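Local coordinates for catechol 1,2-dioxygenase (Pseudomonas putida, PDB 2AZQ), which probably catalyses the intradiol cleavage of catechol by O2 to cis,cis-muconate at a ferric iron site, in the beta-ketoadipate pathway of aromatic breakdown, at residues Leu109-Ala114 and Tyr163-Ser168; Gly126-Val131 and Ala157-Thr162; Val59-Arg64 and Thr205-Asp210; Lys4-Ala9 and Thr41-Glu46. All blocks are in the same frame, centred on the assembly; numbering follows the deposited sequence.

Interaction 1: residues Leu109-Ala114 and Tyr163-Ser168. With FE (Fe (III) ion), chain B.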
# COMPACT_ATOMS: atom_id res chain seq x y z
N LEU A 109 14.54 -1.22 -9.35
CA LEU A 109 15.71 -2.05 -9.03
C LEU A 109 17.14 -1.48 -9.01
O LEU A 109 18.09 -2.21 -9.29
CB LEU A 109 15.69 -3.26 -9.95
CG LEU A 109 14.28 -3.84 -10.12
CD1 LEU A 109 14.24 -4.71 -11.37
CD2 LEU A 109 13.85 -4.59 -8.89
N TYR A 110 17.31 -0.21 -8.66
CA TYR A 110 18.64 0.38 -8.58
C TYR A 110 19.27 0.03 -7.23
O TYR A 110 18.55 -0.22 -6.28
CB TYR A 110 18.55 1.90 -8.67
CG TYR A 110 19.87 2.61 -8.53
CD1 TYR A 110 20.82 2.59 -9.57
CD2 TYR A 110 20.17 3.31 -7.37
CE1 TYR A 110 22.03 3.28 -9.45
CE2 TYR A 110 21.37 4.00 -7.23
CZ TYR A 110 22.30 4.00 -8.26
OH TYR A 110 23.43 4.79 -8.15
N VAL A 111 20.61 0.01 -7.17
CA VAL A 111 21.36 -0.27 -5.93
C VAL A 111 22.60 0.64 -5.88
O VAL A 111 23.48 0.59 -6.76
CB VAL A 111 21.87 -1.72 -5.84
CG1 VAL A 111 22.53 -1.90 -4.47
CG2 VAL A 111 20.74 -2.72 -6.07
N ALA A 112 22.69 1.47 -4.84
CA ALA A 112 23.78 2.42 -4.70
C ALA A 112 25.17 1.86 -4.48
O ALA A 112 25.34 0.71 -4.11
CB ALA A 112 23.45 3.40 -3.59
N GLY A 113 26.17 2.70 -4.75
CA GLY A 113 27.56 2.34 -4.56
C GLY A 113 28.22 1.28 -5.41
O GLY A 113 29.23 0.71 -4.98
N ALA A 114 27.70 1.00 -6.60
CA ALA A 114 28.31 -0.03 -7.45
C ALA A 114 29.79 0.24 -7.70
O ALA A 114 30.22 1.39 -7.64
CB ALA A 114 27.57 -0.11 -8.79
N TYR A 163 18.01 -9.14 -11.77
CA TYR A 163 19.05 -8.19 -11.38
C TYR A 163 19.77 -8.67 -10.14
O TYR A 163 19.17 -9.33 -9.30
CB TYR A 163 18.49 -6.80 -11.12
CG TYR A 163 17.89 -6.09 -12.32
CD1 TYR A 163 16.64 -6.47 -12.81
CD2 TYR A 163 18.52 -4.99 -12.90
CE1 TYR A 163 16.03 -5.75 -13.84
CE2 TYR A 163 17.93 -4.27 -13.93
CZ TYR A 163 16.67 -4.66 -14.39
OH TYR A 163 16.01 -3.92 -15.36
N SER A 164 21.05 -8.36 -10.03
CA SER A 164 21.77 -8.78 -8.84
C SER A 164 21.18 -8.02 -7.65
O SER A 164 20.35 -7.10 -7.82
CB SER A 164 23.25 -8.46 -8.95
OG SER A 164 23.46 -7.07 -8.93
N TYR A 165 21.61 -8.41 -6.46
CA TYR A 165 21.14 -7.78 -5.25
C TYR A 165 19.74 -8.26 -4.85
O TYR A 165 19.52 -8.63 -3.69
CB TYR A 165 21.12 -6.27 -5.39
CG TYR A 165 20.84 -5.67 -4.08
CD1 TYR A 165 21.86 -5.57 -3.14
CD2 TYR A 165 19.54 -5.39 -3.69
CE1 TYR A 165 21.58 -5.24 -1.84
CE2 TYR A 165 19.24 -5.06 -2.38
CZ TYR A 165 20.28 -5.00 -1.46
OH TYR A 165 20.01 -4.73 -0.14
N PHE A 166 18.78 -8.25 -5.78
CA PHE A 166 17.45 -8.71 -5.40
C PHE A 166 17.47 -10.19 -5.62
O PHE A 166 16.74 -10.93 -4.96
CB PHE A 166 16.37 -8.05 -6.22
CG PHE A 166 16.39 -6.59 -6.12
CD1 PHE A 166 17.19 -5.84 -6.98
CD2 PHE A 166 15.73 -5.95 -5.08
CE1 PHE A 166 17.33 -4.46 -6.80
CE2 PHE A 166 15.86 -4.59 -4.88
CZ PHE A 166 16.66 -3.84 -5.74
N ASP A 167 18.31 -10.61 -6.55
CA ASP A 167 18.45 -12.03 -6.81
C ASP A 167 19.70 -12.43 -6.07
O ASP A 167 20.82 -12.11 -6.49
CB ASP A 167 18.62 -12.32 -8.30
CG ASP A 167 18.68 -13.79 -8.58
OD1 ASP A 167 18.83 -14.18 -9.75
OD2 ASP A 167 18.57 -14.58 -7.62
N SER A 168 19.52 -13.12 -4.96
CA SER A 168 20.65 -13.54 -4.15
C SER A 168 21.57 -14.52 -4.85
O SER A 168 22.75 -14.62 -4.47
CB SER A 168 20.17 -14.13 -2.82
OG SER A 168 19.64 -13.12 -1.97
FE FE B . 14.84 -2.82 -15.55
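At L109 the CG atom stands anti to the carbonyl carbon (chi1 -42°), and its branches fork between two rings of the 163-168 loop, Y163 and F166. L109 CB lies above the centre of the Y163 ring, 4.3 Å from its plane, while CD1 rests against that ring's CD1-CE1 side. The other methyl, CD2, makes a CH-pi contact 4.0 Å from the centroid of F166, only 11° off the ring normal. The opposite face of F166 receives CD2 of its neighbour Y165. V111 extends the packing: with CG1 anti to the backbone N (chi1 -175°), this methyl sits over a Y165 face, offset toward the rim. V111 CG2 comes 3.6 Å from Y165 CG and also touches F166 CE1. Y110 turns the other way, its OH bonded to D153, and L109 O is taken by R176. Y163 OH binds the iron together with Y197, H221 and H223, the two-tyrosine, two-histidine ferric site of intradiol dioxygenases. Since no hydrogen bond crosses between the loops, the contact is apolar in its chemistry: it probably limits where the Y163 ring can lie by shape rather than by polar bonds, while the polar end of that ring is given over to the metal.

Interaction 2: residues Gly126-Val131 and Ala157-Thr162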
# COMPACT_ATOMS: atom_id res chain seq x y z
N GLY A 126 31.35 -13.70 -15.20
CA GLY A 126 31.75 -14.87 -15.98
C GLY A 126 31.08 -16.15 -15.56
O GLY A 126 31.68 -17.22 -15.57
N THR A 127 29.81 -16.04 -15.23
CA THR A 127 28.99 -17.14 -14.78
C THR A 127 28.05 -17.74 -15.81
O THR A 127 27.81 -18.94 -15.80
CB THR A 127 28.11 -16.69 -13.63
OG1 THR A 127 28.93 -16.44 -12.49
CG2 THR A 127 27.08 -17.72 -13.30
N ASP A 128 27.50 -16.88 -16.68
CA ASP A 128 26.50 -17.24 -17.70
C ASP A 128 26.99 -17.80 -19.09
O ASP A 128 28.21 -17.83 -19.36
CB ASP A 128 25.63 -15.98 -17.94
CG ASP A 128 24.74 -15.57 -16.73
OD1 ASP A 128 23.77 -16.29 -16.45
OD2 ASP A 128 24.99 -14.53 -16.07
N PRO A 129 26.04 -18.34 -19.94
CA PRO A 129 26.19 -18.90 -21.30
C PRO A 129 25.47 -17.82 -22.16
O PRO A 129 24.54 -18.09 -22.93
CB PRO A 129 25.36 -20.18 -21.22
CG PRO A 129 24.10 -19.62 -20.62
CD PRO A 129 24.65 -18.62 -19.50
N GLY A 130 25.90 -16.58 -21.95
CA GLY A 130 25.29 -15.50 -22.67
C GLY A 130 26.12 -15.12 -23.86
O GLY A 130 27.09 -15.78 -24.22
N VAL A 131 25.68 -14.03 -24.47
CA VAL A 131 26.30 -13.43 -25.62
C VAL A 131 27.04 -12.25 -25.02
O VAL A 131 26.43 -11.43 -24.35
CB VAL A 131 25.20 -12.94 -26.61
CG1 VAL A 131 25.79 -12.07 -27.72
CG2 VAL A 131 24.49 -14.14 -27.17
N ALA A 157 19.70 -6.63 -16.28
CA ALA A 157 19.46 -8.02 -15.93
C ALA A 157 20.45 -8.95 -16.62
O ALA A 157 21.14 -8.57 -17.56
CB ALA A 157 18.06 -8.41 -16.31
N ASN A 158 20.52 -10.18 -16.11
CA ASN A 158 21.39 -11.19 -16.67
C ASN A 158 20.59 -12.05 -17.67
O ASN A 158 19.45 -11.70 -18.01
CB ASN A 158 21.99 -12.01 -15.53
CG ASN A 158 20.97 -12.87 -14.80
OD1 ASN A 158 19.77 -12.77 -15.02
ND2 ASN A 158 21.46 -13.71 -13.91
N THR A 159 21.16 -13.16 -18.15
CA THR A 159 20.43 -13.97 -19.13
C THR A 159 19.17 -14.64 -18.56
O THR A 159 18.27 -14.96 -19.32
CB THR A 159 21.33 -15.02 -19.80
OG1 THR A 159 21.71 -16.00 -18.83
CG2 THR A 159 22.57 -14.39 -20.35
N GLN A 160 19.08 -14.85 -17.25
CA GLN A 160 17.86 -15.44 -16.67
C GLN A 160 16.87 -14.28 -16.54
O GLN A 160 15.69 -14.45 -16.15
CB GLN A 160 18.08 -15.98 -15.26
CG GLN A 160 18.95 -17.19 -15.11
CD GLN A 160 19.57 -17.22 -13.70
OE1 GLN A 160 18.84 -17.15 -12.68
NE2 GLN A 160 20.91 -17.29 -13.64
N GLY A 161 17.36 -13.08 -16.83
CA GLY A 161 16.50 -11.93 -16.74
C GLY A 161 16.24 -11.42 -15.33
O GLY A 161 15.12 -11.02 -15.03
N THR A 162 17.25 -11.43 -14.47
CA THR A 162 17.05 -10.90 -13.12
C THR A 162 18.18 -9.95 -12.81
O THR A 162 19.18 -9.92 -13.52
CB THR A 162 17.02 -11.99 -12.00
OG1 THR A 162 18.33 -12.50 -11.78
CG2 THR A 162 16.08 -13.11 -12.37
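Where G130 and T159 come together their CA atoms are 6.2 Å apart, and the 126-131 loop passes the type I beta turn that runs from N158 to G161. Both loops belong to the beta-sheet catalytic domain of the intradiol dioxygenases: one leads into strand 132-140, the other follows strand 151-155. D128 and T159 carry most of the contact between them. T159 OG1 is held between the backbone N and the carbonyl carbon (chi1 68°), which sends it toward D128, and the two side chains slide past each other in opposite directions. The resulting hydrogen bond, T159 OG1 to D128 OD1 at 3.2 Å, is weak. The methyl of T159 goes the other way, CG2 lying 3.7 Å from CA of G130, a residue with no side chain to intervene. P129 adds its CD, 4.0 Å from T159 OG1. The second carboxylate oxygen of D128 looks toward CB of N158, whose amide plane is nearly perpendicular to the carboxylate. D128 and T159 both also pack on I192 of strand 186-192, and S195 OG bonds to T159 O. The turn itself is braced from inside. G161 N donates to N158 O at 2.8 Å, and N158 OD1 accepts a weak bond from Q160 N. The straighter grip on that amide oxygen comes from T162 N, 2.9 Å from N158 OD1 with an N-H...O angle of 169°.

Interaction 3: residues Val59-Arg64 and Thr205-Asp210. With PCF (1,2-diacyl-sn-glycero-3-phoshocholine), chain C.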
# COMPACT_ATOMS: atom_id res chain seq x y z
N VAL A 59 -7.85 -3.00 0.46
CA VAL A 59 -7.01 -2.76 1.62
C VAL A 59 -6.06 -3.97 1.82
O VAL A 59 -4.86 -3.80 2.08
CB VAL A 59 -7.87 -2.53 2.90
CG1 VAL A 59 -6.97 -2.51 4.13
CG2 VAL A 59 -8.66 -1.21 2.77
N ASP A 60 -6.60 -5.18 1.68
CA ASP A 60 -5.77 -6.38 1.84
C ASP A 60 -4.76 -6.57 0.69
O ASP A 60 -3.62 -6.97 0.92
CB ASP A 60 -6.66 -7.61 2.01
CG ASP A 60 -5.86 -8.89 2.04
OD1 ASP A 60 -5.60 -9.47 0.97
OD2 ASP A 60 -5.47 -9.30 3.15
N TYR A 61 -5.17 -6.29 -0.54
CA TYR A 61 -4.26 -6.38 -1.67
C TYR A 61 -3.09 -5.45 -1.35
O TYR A 61 -1.93 -5.78 -1.56
CB TYR A 61 -4.94 -5.86 -2.93
CG TYR A 61 -4.01 -5.67 -4.08
CD1 TYR A 61 -3.56 -6.76 -4.83
CD2 TYR A 61 -3.58 -4.39 -4.44
CE1 TYR A 61 -2.70 -6.58 -5.94
CE2 TYR A 61 -2.72 -4.19 -5.53
CZ TYR A 61 -2.29 -5.27 -6.27
OH TYR A 61 -1.48 -5.05 -7.35
N LEU A 62 -3.43 -4.29 -0.81
CA LEU A 62 -2.47 -3.26 -0.43
C LEU A 62 -1.46 -3.76 0.61
O LEU A 62 -0.34 -3.26 0.70
CB LEU A 62 -3.22 -2.07 0.11
CG LEU A 62 -2.70 -0.69 -0.24
CD1 LEU A 62 -2.91 -0.44 -1.72
CD2 LEU A 62 -3.48 0.34 0.58
N ASN A 63 -1.86 -4.73 1.43
CA ASN A 63 -0.92 -5.28 2.39
C ASN A 63 0.02 -6.19 1.67
O ASN A 63 1.21 -6.20 1.95
CB ASN A 63 -1.59 -6.09 3.49
CG ASN A 63 -2.01 -5.22 4.64
OD1 ASN A 63 -1.35 -4.23 4.97
ND2 ASN A 63 -3.11 -5.61 5.29
N ARG A 64 -0.51 -6.96 0.74
CA ARG A 64 0.34 -7.88 0.00
C ARG A 64 1.26 -7.14 -0.97
O ARG A 64 2.41 -7.55 -1.15
CB ARG A 64 -0.53 -8.94 -0.68
CG ARG A 64 -1.40 -9.63 0.37
CD ARG A 64 -2.31 -10.74 -0.08
NE ARG A 64 -3.37 -10.36 -1.00
CZ ARG A 64 -3.24 -10.30 -2.33
NH1 ARG A 64 -2.08 -10.60 -2.90
NH2 ARG A 64 -4.28 -9.97 -3.08
N THR A 205 1.59 -7.40 -8.33
CA THR A 205 1.53 -6.62 -9.56
C THR A 205 0.83 -7.38 -10.70
O THR A 205 -0.15 -6.91 -11.29
CB THR A 205 2.92 -6.22 -10.00
OG1 THR A 205 3.55 -5.48 -8.94
CG2 THR A 205 2.87 -5.39 -11.27
N GLN A 206 1.32 -8.57 -11.00
CA GLN A 206 0.74 -9.36 -12.07
C GLN A 206 -0.71 -9.74 -11.77
O GLN A 206 -1.55 -9.78 -12.68
CB GLN A 206 1.58 -10.64 -12.29
CG GLN A 206 1.13 -11.41 -13.48
CD GLN A 206 1.14 -10.55 -14.74
OE1 GLN A 206 0.15 -10.47 -15.47
NE2 GLN A 206 2.28 -9.90 -15.00
N GLU A 207 -1.05 -10.01 -10.52
CA GLU A 207 -2.44 -10.38 -10.30
C GLU A 207 -3.30 -9.20 -10.66
O GLU A 207 -4.42 -9.39 -11.14
CB GLU A 207 -2.69 -10.92 -8.88
CG GLU A 207 -3.29 -10.00 -7.89
CD GLU A 207 -3.35 -10.64 -6.50
OE1 GLU A 207 -2.28 -11.06 -5.98
OE2 GLU A 207 -4.45 -10.72 -5.91
N CYS A 208 -2.79 -7.97 -10.49
CA CYS A 208 -3.59 -6.82 -10.87
C CYS A 208 -3.69 -6.74 -12.40
O CYS A 208 -4.78 -6.68 -12.97
CB CYS A 208 -2.99 -5.53 -10.34
SG CYS A 208 -4.01 -4.11 -10.82
N LEU A 209 -2.53 -6.73 -13.07
CA LEU A 209 -2.49 -6.69 -14.52
C LEU A 209 -3.36 -7.79 -15.13
O LEU A 209 -3.97 -7.61 -16.18
CB LEU A 209 -1.06 -6.86 -15.01
CG LEU A 209 -0.15 -5.70 -14.70
CD1 LEU A 209 1.24 -5.98 -15.17
CD2 LEU A 209 -0.67 -4.49 -15.41
N ASP A 210 -3.41 -8.94 -14.47
CA ASP A 210 -4.24 -10.00 -15.03
C ASP A 210 -5.67 -9.57 -15.14
O ASP A 210 -6.34 -9.90 -16.12
CB ASP A 210 -4.23 -11.27 -14.19
CG ASP A 210 -2.95 -12.03 -14.30
OD1 ASP A 210 -2.38 -12.10 -15.41
OD2 ASP A 210 -2.54 -12.57 -13.27
N PCF C . -11.18 -16.39 -5.51
P PCF C . -12.16 -12.14 -7.52
O11 PCF C . -11.81 -10.57 -7.33
O12 PCF C . -13.61 -12.27 -7.78
O13 PCF C . -11.82 -12.74 -6.06
O14 PCF C . -11.23 -12.69 -8.54
C11 PCF C . -12.12 -14.08 -5.67
C12 PCF C . -10.95 -15.02 -5.99
C13 PCF C . -11.30 -16.43 -4.05
C14 PCF C . -12.41 -16.95 -6.11
C15 PCF C . -10.04 -17.23 -5.91
C1 PCF C . -10.65 -10.24 -6.55
C2 PCF C . -10.07 -8.83 -6.77
C3 PCF C . -11.08 -7.70 -6.52
O31 PCF C . -12.07 -8.02 -5.52
O32 PCF C . -13.96 -7.22 -4.63
C31 PCF C . -12.97 -7.03 -5.35
C32 PCF C . -12.79 -5.75 -6.17
C33 PCF C . -11.48 -5.04 -5.85
C34 PCF C . -11.27 -3.80 -6.73
C35 PCF C . -10.39 -2.75 -6.07
C36 PCF C . -11.14 -1.42 -6.09
C37 PCF C . -10.92 -0.69 -4.77
C38 PCF C . -11.32 0.77 -4.81
C39 PCF C . -10.95 1.27 -3.42
C40 PCF C . -10.74 2.79 -3.41
C41 PCF C . -10.09 3.25 -2.10
C42 PCF C . -8.80 2.49 -1.77
C43 PCF C . -7.96 3.31 -0.79
O21 PCF C . -8.92 -8.78 -5.90
O22 PCF C . -6.95 -7.95 -5.39
C21 PCF C . -7.91 -7.91 -6.15
C22 PCF C . -7.87 -6.92 -7.31
C23 PCF C . -7.38 -5.58 -6.72
C24 PCF C . -6.45 -4.73 -7.60
C25 PCF C . -6.54 -3.21 -7.36
C26 PCF C . -6.44 -2.83 -5.87
C27 PCF C . -6.53 -1.32 -5.62
C28 PCF C . -5.19 -0.62 -5.39
C29 PCF C . -5.48 0.63 -4.55
C30 PCF C . -4.38 1.70 -4.67
C44 PCF C . -7.07 2.47 0.12
C45 PCF C . -6.41 3.32 1.01
C46 PCF C . -5.92 2.83 2.21
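R64 meets E207 at about a right angle, chain to chain, yet their flat ends lie only 22° from coplanar, and the guanidinium takes the carboxylate end-on with two nitrogens. This salt bridge joins two helices, 52-68 of the N-terminal helical domain and 204-212 of the catalytic domain, whose segments here run at 138° with axes 11.4 Å apart, beside the phospholipid pocket. R64 NH1 reaches E207 OE1 at 3.1 Å, on its syn side, and R64 NH2 reaches OE2 at 2.9 Å from above the carboxylate plane. A third nitrogen, R64 NE, holds OD1 of D60 one turn back at 3.1 Å, close to the guanidinium plane, completing a D60-R64-E207 network. A methionine here would lack all three donors and would probably leave the carboxylates of D60 and E207 without their shared mate, losing the ionic link between the two helices. Y61 slides past E207 in the opposite direction, presenting its ring edge to E207 CG. Because its CG is anti to the backbone N (chi1 169°), the ring extends toward helix 204-212, where its OH bonds to P204 O. One face of this ring carries lipid atom C24, over its centre. The Y61 hydroxyl OH ends 3.4 Å from C208 CB.

Interaction 4: residues Lys4-Ala9 and Thr41-Glu46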
# COMPACT_ATOMS: atom_id res chain seq x y z
N LYS A 4 -25.23 9.86 -1.86
CA LYS A 4 -24.03 10.68 -1.73
C LYS A 4 -24.08 11.49 -0.43
O LYS A 4 -24.99 12.29 -0.26
CB LYS A 4 -23.95 11.64 -2.90
CG LYS A 4 -24.20 11.03 -4.26
CD LYS A 4 -23.01 10.27 -4.82
CE LYS A 4 -23.20 10.05 -6.33
NZ LYS A 4 -22.00 9.49 -7.03
N ILE A 5 -23.11 11.30 0.46
CA ILE A 5 -23.09 12.05 1.72
C ILE A 5 -21.81 12.89 1.78
O ILE A 5 -21.71 13.82 2.58
CB ILE A 5 -23.14 11.10 2.94
CG1 ILE A 5 -21.77 10.48 3.21
CG2 ILE A 5 -24.15 10.00 2.68
CD1 ILE A 5 -21.72 9.60 4.43
N SER A 6 -20.86 12.53 0.93
CA SER A 6 -19.56 13.19 0.82
C SER A 6 -19.59 14.72 0.54
O SER A 6 -18.63 15.46 0.86
CB SER A 6 -18.76 12.47 -0.27
OG SER A 6 -17.57 13.15 -0.59
N HIS A 7 -20.69 15.19 -0.03
CA HIS A 7 -20.88 16.58 -0.40
C HIS A 7 -21.51 17.43 0.71
O HIS A 7 -21.58 18.66 0.61
CB HIS A 7 -21.77 16.66 -1.64
CG HIS A 7 -23.18 16.23 -1.37
ND1 HIS A 7 -23.52 14.95 -1.02
CD2 HIS A 7 -24.34 16.94 -1.37
CE1 HIS A 7 -24.82 14.87 -0.80
NE2 HIS A 7 -25.34 16.07 -1.01
N THR A 8 -21.97 16.77 1.77
CA THR A 8 -22.61 17.46 2.90
C THR A 8 -21.58 18.06 3.84
O THR A 8 -20.49 17.50 4.01
CB THR A 8 -23.49 16.49 3.72
OG1 THR A 8 -22.70 15.87 4.73
CG2 THR A 8 -24.07 15.40 2.82
N ALA A 9 -21.92 19.19 4.45
CA ALA A 9 -21.03 19.87 5.40
C ALA A 9 -20.65 18.93 6.55
O ALA A 9 -19.54 18.98 7.09
CB ALA A 9 -21.71 21.11 5.94
N THR A 41 -11.18 9.88 -2.51
CA THR A 41 -11.44 8.48 -2.24
C THR A 41 -12.92 8.24 -1.98
O THR A 41 -13.52 7.30 -2.51
CB THR A 41 -10.59 7.99 -1.04
OG1 THR A 41 -9.22 7.94 -1.45
CG2 THR A 41 -11.01 6.59 -0.60
N ALA A 42 -13.52 9.13 -1.20
CA ALA A 42 -14.93 9.06 -0.89
C ALA A 42 -15.81 9.13 -2.15
O ALA A 42 -16.81 8.42 -2.26
CB ALA A 42 -15.29 10.18 0.05
N ARG A 43 -15.44 10.00 -3.10
CA ARG A 43 -16.21 10.14 -4.34
C ARG A 43 -16.14 8.90 -5.21
O ARG A 43 -17.14 8.53 -5.82
CB ARG A 43 -15.73 11.33 -5.16
CG ARG A 43 -16.00 12.66 -4.56
CD ARG A 43 -15.15 13.74 -5.26
NE ARG A 43 -15.20 14.98 -4.50
CZ ARG A 43 -14.40 16.03 -4.68
NH1 ARG A 43 -13.45 15.99 -5.61
NH2 ARG A 43 -14.54 17.11 -3.92
N LEU A 44 -14.99 8.25 -5.32
CA LEU A 44 -14.96 7.04 -6.12
C LEU A 44 -16.00 6.11 -5.51
O LEU A 44 -16.89 5.60 -6.19
CB LEU A 44 -13.66 6.26 -6.01
CG LEU A 44 -12.24 6.51 -6.43
CD1 LEU A 44 -11.54 5.24 -6.06
CD2 LEU A 44 -12.09 6.75 -7.92
N ILE A 45 -15.83 5.84 -4.22
CA ILE A 45 -16.73 4.96 -3.53
C ILE A 45 -18.19 5.32 -3.79
O ILE A 45 -19.03 4.45 -3.94
CB ILE A 45 -16.45 4.99 -2.02
CG1 ILE A 45 -15.03 4.46 -1.76
CG2 ILE A 45 -17.50 4.19 -1.27
CD1 ILE A 45 -14.52 4.74 -0.37
N GLU A 46 -18.49 6.61 -3.88
CA GLU A 46 -19.87 7.00 -4.13
C GLU A 46 -20.26 7.02 -5.60
O GLU A 46 -21.42 6.81 -5.94
CB GLU A 46 -20.16 8.36 -3.48
CG GLU A 46 -20.43 8.27 -1.97
CD GLU A 46 -20.51 9.63 -1.30
OE1 GLU A 46 -20.87 9.70 -0.11
OE2 GLU A 46 -20.19 10.64 -1.97
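E46 offers its side chain to the backbone of I5 and S6, and a single oxygen, OE1, accepts from both. I5 N donates to E46 OE1 at 2.8 Å along a nearly straight line, N-H...O angle 170°, arriving from above the carboxylate plane. S6 N uses the syn lone pair of the same oxygen at 3.0 Å. The glutamate gets there by an extended chain beyond CG, with CG anti to the carbonyl carbon (chi1 -79°). An alanine here removes that acceptor, and the N-H groups of I5 and S6 would probably be left without their mate, the chain start freer to shift off the helix. K4 crosses the same side chain at a slant, its CD 3.7 Å from E46 CB. Its NZ makes a weak bond to E46 O at 3.0 Å, but the charge is matched by a salt bridge to D47. S6 OG lies 3.8 Å from A42 CB, a van der Waals contact of hydroxyl and methyl. Further along, T8 OG1 takes the N-cap role, satisfying I11 N. I5 and E46 also pack on F83 and L87 of the second subunit. All this places a type I turn, I5 to T8, and the start of helix 9-19 against helix 28-49, within the N-terminal helical region that in catechol 1,2-dioxygenases forms the dimer interface.

Interactions 1 and 2 are neighbours, their centres 15 Å apart, and share one continuous loop: the turn of interaction 2 runs straight into the iron ligand Y163 of interaction 1. A probable hydrogen bond, T162 OG1 to D167 OD1 at 2.7 Å, ties the two together. Interaction 3 stands about 24 Å from interaction 1, centre to centre, and closes the long chain loop within which both iron-side contacts are nested. It joins the catalytic domain to the helices, next to the lipid. Interaction 4 lies about 25 Å from interaction 3 and about 43 Å from interaction 1, centre to centre; T41 and L44 of its helix touch lipid too, and both it and interaction 3 meet the second subunit.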